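Local coordinates for protein inactive poly [ADP-ribose] polymerase RCD1 (Arabidopsis thaliana, PDB 5NGO) that is an inactive relative of the poly(ADP-ribose) polymerases, bound by a downy mildew effector that suppresses plant immunity, at residues G153-D156 against K161-I164; Q47-I52 against M170-F175; W66-R71 against Y107-Y112. All coordinates share one frame; numbering follows the deposited sequence.

Contact 1: residues G153-D156 against K161-I164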
loop_
_atom_site.group_PDB
_atom_site.type_symbol
_atom_site.label_atom_id
_atom_site.label_comp_id
_atom_site.label_asym_id
_atom_site.label_seq_id
_atom_site.Cartn_x
_atom_site.Cartn_y
_atom_site.Cartn_z
ATOM N N GLY A 153 2.525 -9.075 -7.522
ATOM C CA GLY A 153 1.585 -10.193 -7.349
ATOM C C GLY A 153 0.234 -9.803 -6.775
ATOM O O GLY A 153 0.118 -8.790 -6.079
ATOM N N VAL A 154 -0.812 -10.581 -7.094
ATOM C CA VAL A 154 -2.156 -10.394 -6.570
ATOM C C VAL A 154 -2.860 -11.712 -6.253
ATOM O O VAL A 154 -2.566 -12.724 -6.889
ATOM C CB VAL A 154 -2.998 -9.575 -7.562
ATOM C CG1 VAL A 154 -3.163 -10.247 -8.946
ATOM C CG2 VAL A 154 -4.334 -9.135 -6.957
ATOM N N ASP A 155 -3.765 -11.700 -5.276
ATOM C CA ASP A 155 -4.461 -12.937 -4.848
ATOM C C ASP A 155 -5.666 -13.344 -5.719
ATOM O O ASP A 155 -5.970 -14.523 -5.835
ATOM C CB ASP A 155 -4.857 -12.875 -3.366
ATOM C CG ASP A 155 -5.855 -11.764 -3.037
ATOM O OD1 ASP A 155 -6.189 -10.911 -3.892
ATOM O OD2 ASP A 155 -6.294 -11.731 -1.867
ATOM N N ASP A 156 -6.347 -12.366 -6.299
ATOM C CA ASP A 156 -7.507 -12.590 -7.165
ATOM C C ASP A 156 -7.501 -11.503 -8.231
ATOM O O ASP A 156 -7.401 -10.328 -7.912
ATOM C CB ASP A 156 -8.791 -12.493 -6.328
ATOM C CG ASP A 156 -10.031 -12.923 -7.083
ATOM O OD1 ASP A 156 -10.300 -14.134 -7.118
ATOM O OD2 ASP A 156 -10.761 -12.050 -7.609
ATOM N N LYS A 161 -7.981 -8.495 -3.296
ATOM C CA LYS A 161 -7.947 -8.132 -1.890
ATOM C C LYS A 161 -6.548 -7.796 -1.386
ATOM O O LYS A 161 -6.423 -6.921 -0.531
ATOM C CB LYS A 161 -8.553 -9.252 -1.037
ATOM C CG LYS A 161 -10.063 -9.318 -1.145
ATOM C CD LYS A 161 -10.679 -9.958 0.117
ATOM C CE LYS A 161 -12.159 -10.228 -0.051
ATOM N NZ LYS A 161 -12.473 -11.263 -1.065
ATOM N N ASN A 162 -5.519 -8.467 -1.901
ATOM C CA ASN A 162 -4.152 -8.291 -1.434
ATOM C C ASN A 162 -3.222 -8.153 -2.628
ATOM O O ASN A 162 -3.314 -8.919 -3.581
ATOM C CB ASN A 162 -3.699 -9.483 -0.589
ATOM C CG ASN A 162 -4.586 -9.722 0.604
ATOM O OD1 ASN A 162 -4.256 -9.308 1.719
ATOM N ND2 ASN A 162 -5.728 -10.379 0.379
ATOM N N TYR A 163 -2.315 -7.178 -2.531
ATOM C CA TYR A 163 -1.206 -7.055 -3.460
ATOM C C TYR A 163 0.078 -7.382 -2.723
ATOM O O TYR A 163 0.204 -7.083 -1.529
ATOM C CB TYR A 163 -1.102 -5.638 -3.980
ATOM C CG TYR A 163 -2.328 -5.097 -4.683
ATOM C CD1 TYR A 163 -2.868 -5.730 -5.778
ATOM C CD2 TYR A 163 -2.915 -3.909 -4.261
ATOM C CE1 TYR A 163 -4.031 -5.252 -6.388
ATOM C CE2 TYR A 163 -4.022 -3.394 -4.879
ATOM C CZ TYR A 163 -4.576 -4.066 -5.964
ATOM O OH TYR A 163 -5.659 -3.520 -6.594
ATOM N N ILE A 164 1.003 -8.032 -3.427
ATOM C CA ILE A 164 2.341 -8.302 -2.905
ATOM C C ILE A 164 3.284 -7.572 -3.837
ATOM O O ILE A 164 3.296 -7.843 -5.035
ATOM C CB ILE A 164 2.692 -9.806 -2.943
ATOM C CG1 ILE A 164 1.663 -10.647 -2.189
ATOM C CG2 ILE A 164 4.083 -10.047 -2.369
ATOM C CD1 ILE A 164 1.758 -10.545 -0.686
#
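Gly153 and Ile164 face each other as a hydrogen-bonded antiparallel pair and form the buried, closely fitted end of this contact. The amide N of Gly153 reaches Ile164 O at 2.9 Å, and the N of Ile164 returns to Gly153 O with an almost straight N-H...O of 172°. Glycine puts no side chain beside Ile164, whose branched end leads off from the partner strand. At the next pair, Val154 and Tyr163, the strands meet without amide bonds; instead the CA of Tyr163 lies 3.4 Å from Gly153 O, in a CA-H...O contact. The two side chains run alongside each other in the same direction, with CG2 of Val154 3.9 Å from CD1 of the tyrosine ring. This is a beta hairpin of the PARP catalytic fold: strand 162-165 also pairs with strand 98-102, while strand 153-154 is bonded on through Val154 to Glu134 and Leu136, in and just after the outermost strand 134-135. Beyond Val154 the packing gives way to a polar, partly exposed end. Asp155 N still bonds to Asn162 O, at 3.3 Å, but the main grip comes from its carboxylate. With chi1 at 63°, CG sits between the backbone N and C and turns across to residues 161 and 162. OD1 receives Lys161 N at 3.1 Å on its syn lone pair, and Asn162 N more weakly. OD2 takes Asn162 ND2 at 2.7 Å from above the carboxylate plane, while itself lying close to the amide plane; the two planes are 84° apart. Lys161 gives only its backbone N and CB to the contact; its chain leads away, NZ staying 6.2 Å from Asp155 OD2.

Contact 2: residues Q47-I52 against M170-F175; sequences QKQVEI and MNTHIF
Gln49, on helix 37-57, lays the methylene part of its side chain over one face of the His173 imidazole. CG is the atom that does this, 4.0 Å from the ring centroid and only 13° off the ring normal, a CH-pi contact set somewhat toward the rim. CG lies anti to the backbone N (chi1 -176°), which carries the chain out from the helix, and a bend at chi2 then takes the amide past the CE1-NE2 side of the ring. The amide plane is tilted 30° from the imidazole and lies beyond its rim, so only CG stands over the face. Its NE2 comes to 3.8 Å from NE2 of His173, too far for a hydrogen bond, and is committed instead to Thr53 OG1 one helical turn further on. The other branch of the amide points to Thr172: OE1 stands 3.6 Å from CB of that threonine and nearly as close to its CG2. The carbonyl O of Thr172 sits 3.5 Å from Gln49 CG, beside the aliphatic carbons of the glutamine. The hydroxyl of Thr172 is turned to Asn169 O within its own loop. This is where the long helix of the PARP catalytic domain rests on the turn that leads into strand 174-182. His173 is buried, and its ND1 makes a weak hydrogen bond to Ile129 O on the adjoining strand 121-129, consistent with a fixed rotation of the ring that Gln49 overlies. With no hydrogen bond between them, helix and loop are held here by dispersion and CH-pi contact, while NE2 of Gln49 and OG1 of Thr172 find partners in their own parts of the chain, and a carbonyl partner for His173 ND1 is consistent with a proton on that nitrogen.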
loop_
_atom_site.group_PDB
_atom_site.type_symbol
_atom_site.label_atom_id
_atom_site.label_comp_id
_atom_site.label_asym_id
_atom_site.label_seq_id
_atom_site.Cartn_x
_atom_site.Cartn_y
_atom_site.Cartn_z
ATOM N N GLN A 47 7.205 8.396 -10.570
ATOM C CA GLN A 47 6.652 8.739 -11.890
ATOM C C GLN A 47 7.570 8.365 -13.053
ATOM O O GLN A 47 7.078 8.098 -14.150
ATOM C CB GLN A 47 6.240 10.221 -11.955
ATOM C CG GLN A 47 4.908 10.460 -11.252
ATOM C CD GLN A 47 4.557 11.929 -11.058
ATOM O OE1 GLN A 47 5.422 12.815 -11.050
ATOM N NE2 GLN A 47 3.262 12.195 -10.850
ATOM N N LYS A 48 8.880 8.307 -12.814
ATOM C CA LYS A 48 9.800 7.771 -13.824
ATOM C C LYS A 48 9.663 6.263 -13.957
ATOM O O LYS A 48 9.740 5.750 -15.061
ATOM C CB LYS A 48 11.250 8.134 -13.534
ATOM C CG LYS A 48 11.600 9.531 -13.977
ATOM C CD LYS A 48 11.621 9.758 -15.502
ATOM C CE LYS A 48 11.486 11.246 -15.717
ATOM N NZ LYS A 48 11.323 11.561 -17.166
ATOM N N GLN A 49 9.473 5.560 -12.849
ATOM C CA GLN A 49 9.212 4.124 -12.911
ATOM C C GLN A 49 7.885 3.824 -13.623
ATOM O O GLN A 49 7.771 2.800 -14.302
ATOM C CB GLN A 49 9.232 3.496 -11.505
ATOM C CG GLN A 49 9.065 1.982 -11.475
ATOM C CD GLN A 49 10.208 1.279 -12.205
ATOM O OE1 GLN A 49 11.375 1.402 -11.826
ATOM N NE2 GLN A 49 9.852 0.493 -13.219
ATOM N N VAL A 50 6.897 4.715 -13.474
ATOM C CA VAL A 50 5.617 4.601 -14.182
ATOM C C VAL A 50 5.860 4.645 -15.690
ATOM O O VAL A 50 5.366 3.786 -16.412
ATOM C CB VAL A 50 4.602 5.706 -13.747
ATOM C CG1 VAL A 50 3.376 5.737 -14.659
ATOM C CG2 VAL A 50 4.156 5.491 -12.308
ATOM N N GLU A 51 6.617 5.640 -16.149
ATOM C CA GLU A 51 7.011 5.731 -17.559
ATOM C C GLU A 51 7.725 4.486 -18.065
ATOM O O GLU A 51 7.415 4.007 -19.138
ATOM C CB GLU A 51 7.924 6.924 -17.796
ATOM C CG GLU A 51 7.199 8.249 -17.867
ATOM C CD GLU A 51 8.155 9.389 -18.084
ATOM O OE1 GLU A 51 9.042 9.292 -18.954
ATOM O OE2 GLU A 51 8.019 10.379 -17.368
ATOM N N ILE A 52 8.673 3.977 -17.283
ATOM C CA ILE A 52 9.429 2.777 -17.652
ATOM C C ILE A 52 8.518 1.557 -17.765
ATOM O O ILE A 52 8.593 0.832 -18.755
ATOM C CB ILE A 52 10.593 2.497 -16.671
ATOM C CG1 ILE A 52 11.655 3.593 -16.808
ATOM C CG2 ILE A 52 11.232 1.129 -16.922
ATOM C CD1 ILE A 52 12.662 3.626 -15.667
ATOM N N MET A 170 10.233 -2.418 -3.889
ATOM C CA MET A 170 9.544 -1.669 -2.851
ATOM C C MET A 170 9.770 -0.166 -2.934
ATOM O O MET A 170 8.873 0.610 -2.625
ATOM C CB MET A 170 9.889 -2.181 -1.453
ATOM C CG MET A 170 11.167 -1.672 -0.870
ATOM S SD MET A 170 11.344 -2.178 0.866
ATOM C CE MET A 170 11.630 -3.942 0.705
ATOM N N ASN A 171 10.960 0.245 -3.363
ATOM C CA ASN A 171 11.289 1.669 -3.452
ATOM C C ASN A 171 10.971 2.315 -4.791
ATOM O O ASN A 171 10.846 3.540 -4.851
ATOM C CB ASN A 171 12.753 1.899 -3.085
ATOM C CG ASN A 171 13.007 1.720 -1.590
ATOM O OD1 ASN A 171 12.141 1.995 -0.776
ATOM N ND2 ASN A 171 14.185 1.229 -1.224
ATOM N N THR A 172 10.821 1.514 -5.840
ATOM C CA THR A 172 10.462 2.013 -7.170
ATOM C C THR A 172 8.956 2.002 -7.442
ATOM O O THR A 172 8.464 2.861 -8.149
ATOM C CB THR A 172 11.154 1.147 -8.259
ATOM O OG1 THR A 172 10.969 -0.239 -7.964
ATOM C CG2 THR A 172 12.626 1.431 -8.321
ATOM N N HIS A 173 8.239 1.039 -6.879
ATOM C CA HIS A 173 6.869 0.720 -7.300
ATOM C C HIS A 173 5.799 1.120 -6.255
ATOM O O HIS A 173 4.620 0.827 -6.469
ATOM C CB HIS A 173 6.794 -0.785 -7.600
ATOM C CG HIS A 173 7.477 -1.188 -8.874
ATOM N ND1 HIS A 173 6.783 -1.189 -10.047
ATOM C CD2 HIS A 173 8.707 -1.685 -9.167
ATOM C CE1 HIS A 173 7.562 -1.609 -11.032
ATOM N NE2 HIS A 173 8.731 -1.930 -10.515
ATOM N N ILE A 174 6.190 1.778 -5.154
ATOM C CA ILE A 174 5.235 2.226 -4.130
ATOM C C ILE A 174 5.496 3.681 -3.756
ATOM O O ILE A 174 6.604 4.019 -3.375
ATOM C CB ILE A 174 5.315 1.367 -2.839
ATOM C CG1 ILE A 174 5.081 -0.102 -3.164
ATOM C CG2 ILE A 174 4.281 1.859 -1.802
ATOM C CD1 ILE A 174 5.342 -1.045 -2.014
ATOM N N PHE A 175 4.489 4.532 -3.877
ATOM C CA PHE A 175 4.582 5.886 -3.357
ATOM C C PHE A 175 3.543 6.080 -2.233
ATOM O O PHE A 175 2.352 6.152 -2.516
ATOM C CB PHE A 175 4.374 6.932 -4.449
ATOM C CG PHE A 175 4.367 8.333 -3.933
ATOM C CD1 PHE A 175 5.499 8.892 -3.370
ATOM C CD2 PHE A 175 3.206 9.089 -3.972
ATOM C CE1 PHE A 175 5.492 10.189 -2.878
ATOM C CE2 PHE A 175 3.183 10.398 -3.479
ATOM C CZ PHE A 175 4.317 10.940 -2.928
#

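Contact 3: residues W66-R71 against Y107-Y112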
loop_
_atom_site.group_PDB
_atom_site.type_symbol
_atom_site.label_atom_id
_atom_site.label_comp_id
_atom_site.label_asym_id
_atom_site.label_seq_id
_atom_site.Cartn_x
_atom_site.Cartn_y
_atom_site.Cartn_z
ATOM N N TRP A 66 -3.806 0.138 0.379
ATOM C CA TRP A 66 -3.658 0.534 1.767
ATOM C C TRP A 66 -2.521 -0.251 2.411
ATOM O O TRP A 66 -2.418 -1.478 2.233
ATOM C CB TRP A 66 -4.927 0.274 2.562
ATOM C CG TRP A 66 -6.121 0.998 2.063
ATOM C CD1 TRP A 66 -7.112 0.509 1.280
ATOM C CD2 TRP A 66 -6.458 2.360 2.321
ATOM N NE1 TRP A 66 -8.037 1.472 1.016
ATOM C CE2 TRP A 66 -7.656 2.629 1.644
ATOM C CE3 TRP A 66 -5.859 3.384 3.061
ATOM C CZ2 TRP A 66 -8.280 3.876 1.687
ATOM C CZ3 TRP A 66 -6.451 4.613 3.098
ATOM C CH2 TRP A 66 -7.663 4.853 2.413
ATOM N N LEU A 67 -1.666 0.473 3.132
ATOM C CA LEU A 67 -0.545 -0.102 3.847
ATOM C C LEU A 67 -0.716 0.152 5.347
ATOM O O LEU A 67 -0.704 1.309 5.774
ATOM C CB LEU A 67 0.765 0.558 3.351
ATOM C CG LEU A 67 2.060 0.072 4.004
ATOM C CD1 LEU A 67 2.294 -1.422 3.768
ATOM C CD2 LEU A 67 3.229 0.871 3.418
ATOM N N PRO A 68 -0.872 -0.893 6.161
ATOM C CA PRO A 68 -0.904 -0.689 7.616
ATOM C C PRO A 68 0.381 -0.108 8.129
ATOM O O PRO A 68 1.475 -0.555 7.699
ATOM C CB PRO A 68 -1.125 -2.088 8.177
ATOM C CG PRO A 68 -1.647 -2.920 7.016
ATOM C CD PRO A 68 -1.108 -2.307 5.795
ATOM N N ALA A 69 0.288 0.897 8.996
ATOM C CA ALA A 69 1.473 1.559 9.531
ATOM C C ALA A 69 1.352 1.726 11.036
ATOM O O ALA A 69 0.479 1.133 11.661
ATOM C CB ALA A 69 1.651 2.908 8.842
ATOM N N LYS A 70 2.242 2.509 11.618
ATOM C CA LYS A 70 2.183 2.890 13.018
ATOM C C LYS A 70 2.808 4.263 13.132
ATOM O O LYS A 70 3.606 4.653 12.264
ATOM C CB LYS A 70 2.899 1.869 13.901
ATOM C CG LYS A 70 4.296 1.519 13.403
ATOM C CD LYS A 70 4.879 0.389 14.206
ATOM C CE LYS A 70 5.883 -0.436 13.393
ATOM N NZ LYS A 70 6.447 -1.543 14.215
ATOM N N ARG A 71 2.481 4.990 14.198
ATOM C CA ARG A 71 3.019 6.339 14.429
ATOM C C ARG A 71 4.559 6.392 14.287
ATOM O O ARG A 71 5.093 7.284 13.630
ATOM C CB ARG A 71 2.583 6.874 15.792
ATOM C CG ARG A 71 3.323 8.112 16.289
ATOM C CD ARG A 71 2.549 8.847 17.378
ATOM N NE ARG A 71 2.689 8.191 18.684
ATOM C CZ ARG A 71 3.790 8.190 19.452
ATOM N NH1 ARG A 71 4.915 8.796 19.061
ATOM N NH2 ARG A 71 3.769 7.528 20.608
ATOM N N TYR A 107 -11.054 -2.739 5.353
ATOM C CA TYR A 107 -11.560 -3.564 6.477
ATOM C C TYR A 107 -10.684 -4.775 6.787
ATOM O O TYR A 107 -10.621 -5.226 7.936
ATOM C CB TYR A 107 -13.012 -4.060 6.264
ATOM C CG TYR A 107 -13.207 -5.080 5.148
ATOM C CD1 TYR A 107 -13.031 -6.454 5.384
ATOM C CD2 TYR A 107 -13.580 -4.684 3.873
ATOM C CE1 TYR A 107 -13.201 -7.386 4.374
ATOM C CE2 TYR A 107 -13.760 -5.619 2.843
ATOM C CZ TYR A 107 -13.571 -6.967 3.104
ATOM O OH TYR A 107 -13.730 -7.902 2.110
ATOM N N PHE A 108 -10.041 -5.301 5.741
ATOM C CA PHE A 108 -9.209 -6.497 5.810
ATOM C C PHE A 108 -7.984 -6.334 6.719
ATOM O O PHE A 108 -7.587 -7.275 7.384
ATOM C CB PHE A 108 -8.753 -6.858 4.384
ATOM C CG PHE A 108 -8.567 -8.309 4.128
ATOM C CD1 PHE A 108 -9.626 -9.097 3.714
ATOM C CD2 PHE A 108 -7.299 -8.876 4.240
ATOM C CE1 PHE A 108 -9.428 -10.458 3.420
ATOM C CE2 PHE A 108 -7.087 -10.231 3.951
ATOM C CZ PHE A 108 -8.152 -11.018 3.543
ATOM N N SER A 109 -7.367 -5.154 6.716
ATOM C CA SER A 109 -6.126 -4.933 7.464
ATOM C C SER A 109 -6.183 -3.801 8.512
ATOM O O SER A 109 -5.170 -3.504 9.159
ATOM C CB SER A 109 -4.980 -4.709 6.478
ATOM O OG SER A 109 -5.202 -3.588 5.649
ATOM N N ALA A 110 -7.361 -3.207 8.717
ATOM C CA ALA A 110 -7.543 -2.139 9.703
ATOM C C ALA A 110 -7.100 -2.529 11.116
ATOM O O ALA A 110 -6.426 -1.751 11.791
ATOM C CB ALA A 110 -8.983 -1.664 9.718
ATOM N N ARG A 111 -7.467 -3.743 11.545
ATOM C CA ARG A 111 -7.086 -4.249 12.862
ATOM C C ARG A 111 -5.588 -4.530 13.026
ATOM O O ARG A 111 -5.099 -4.640 14.142
ATOM C CB ARG A 111 -7.905 -5.508 13.210
ATOM C CG ARG A 111 -9.318 -5.130 13.689
ATOM C CD ARG A 111 -9.874 -6.033 14.824
ATOM N NE ARG A 111 -10.383 -5.215 15.955
ATOM C CZ ARG A 111 -11.537 -4.558 15.977
ATOM N NH1 ARG A 111 -12.396 -4.620 14.962
ATOM N NH2 ARG A 111 -11.863 -3.858 17.048
ATOM N N TYR A 112 -4.875 -4.639 11.914
ATOM C CA TYR A 112 -3.438 -4.881 11.919
ATOM C C TYR A 112 -2.627 -3.543 11.959
ATOM O O TYR A 112 -1.400 -3.579 12.014
ATOM C CB TYR A 112 -3.128 -5.804 10.745
ATOM C CG TYR A 112 -1.729 -6.370 10.694
ATOM C CD1 TYR A 112 -0.699 -5.664 10.077
ATOM C CD2 TYR A 112 -1.435 -7.615 11.246
ATOM C CE1 TYR A 112 0.604 -6.178 9.995
ATOM C CE2 TYR A 112 -0.138 -8.154 11.180
ATOM C CZ TYR A 112 0.873 -7.429 10.551
ATOM O OH TYR A 112 2.144 -7.947 10.484
#
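The Tyr112 ring meets Pro68 with its edge, not its face: CB of the proline lies near the ring plane, 4.1 Å from CD1. A face of the same ring is engaged elsewhere, in a cation-pi contact with Arg90, so the phenol has an aliphatic neighbour at its rim and a charged one over its pi cloud. CG of Tyr112 is placed anti to the backbone N (chi1 -170°), and this swings the ring alongside the proline, while the main chain stays close as well, with Tyr112 O 4.1 Å from Pro68 CB. The pyrrolidine ring of Pro68 touches on two of its carbons, and no hydrogen bond crosses between the segments. CB serves Tyr112, and CG turns to Ser109, where it comes 3.8 Å from CB and 3.9 Å from OG. Pro68 belongs to strand 62-68, which lies in the central sheet of the PARP catalytic domain between strands 121-129 and 98-102; residues 107-112 belong to the long loop between the latter two. The loop is folded into a tight turn here, Tyr112 N bonding to Ser109 O at 3.0 Å, and so both residues that receive the proline are brought to the same side of it. Ser109 is the buried partner. Its OG, sitting between the backbone N and C at chi1 60°, is hydrogen-bonded to Thr101 OG1 of strand 98-102, which leaves the contact with Pro68 to the hydrocarbon flank and the side of the hydroxyl. Tyr112 is at the solvent edge of the contact. Two residues earlier in the strand, Trp66 bonds through NE1 to Ala103 O and meets Phe16 edge to face, tying the strand to the N-terminal helix.

Following the chain, helix 37-57 supplies the first half of contact 2, and the strand after it, 62-68, opens contact 3. Contact 3 closes at residues 107-112, in the loop after strand 98-102. Contact 1 opens later, at 153-156, and closes at once through the four-residue turn to 161-164. Only at 170-175 does contact 2 close, so it encloses the other two, which follow in series. All three reach the same sheet: contact 2 places the helix against the loop leading into strand 174-182, contact 3 fastens a loop to strand 62-68, and contact 1 pairs strands 153-154 and 162-165 toward one end of the sheet. Contacts 1 and 3 touch, Lys161 packing on Tyr107 and Phe108.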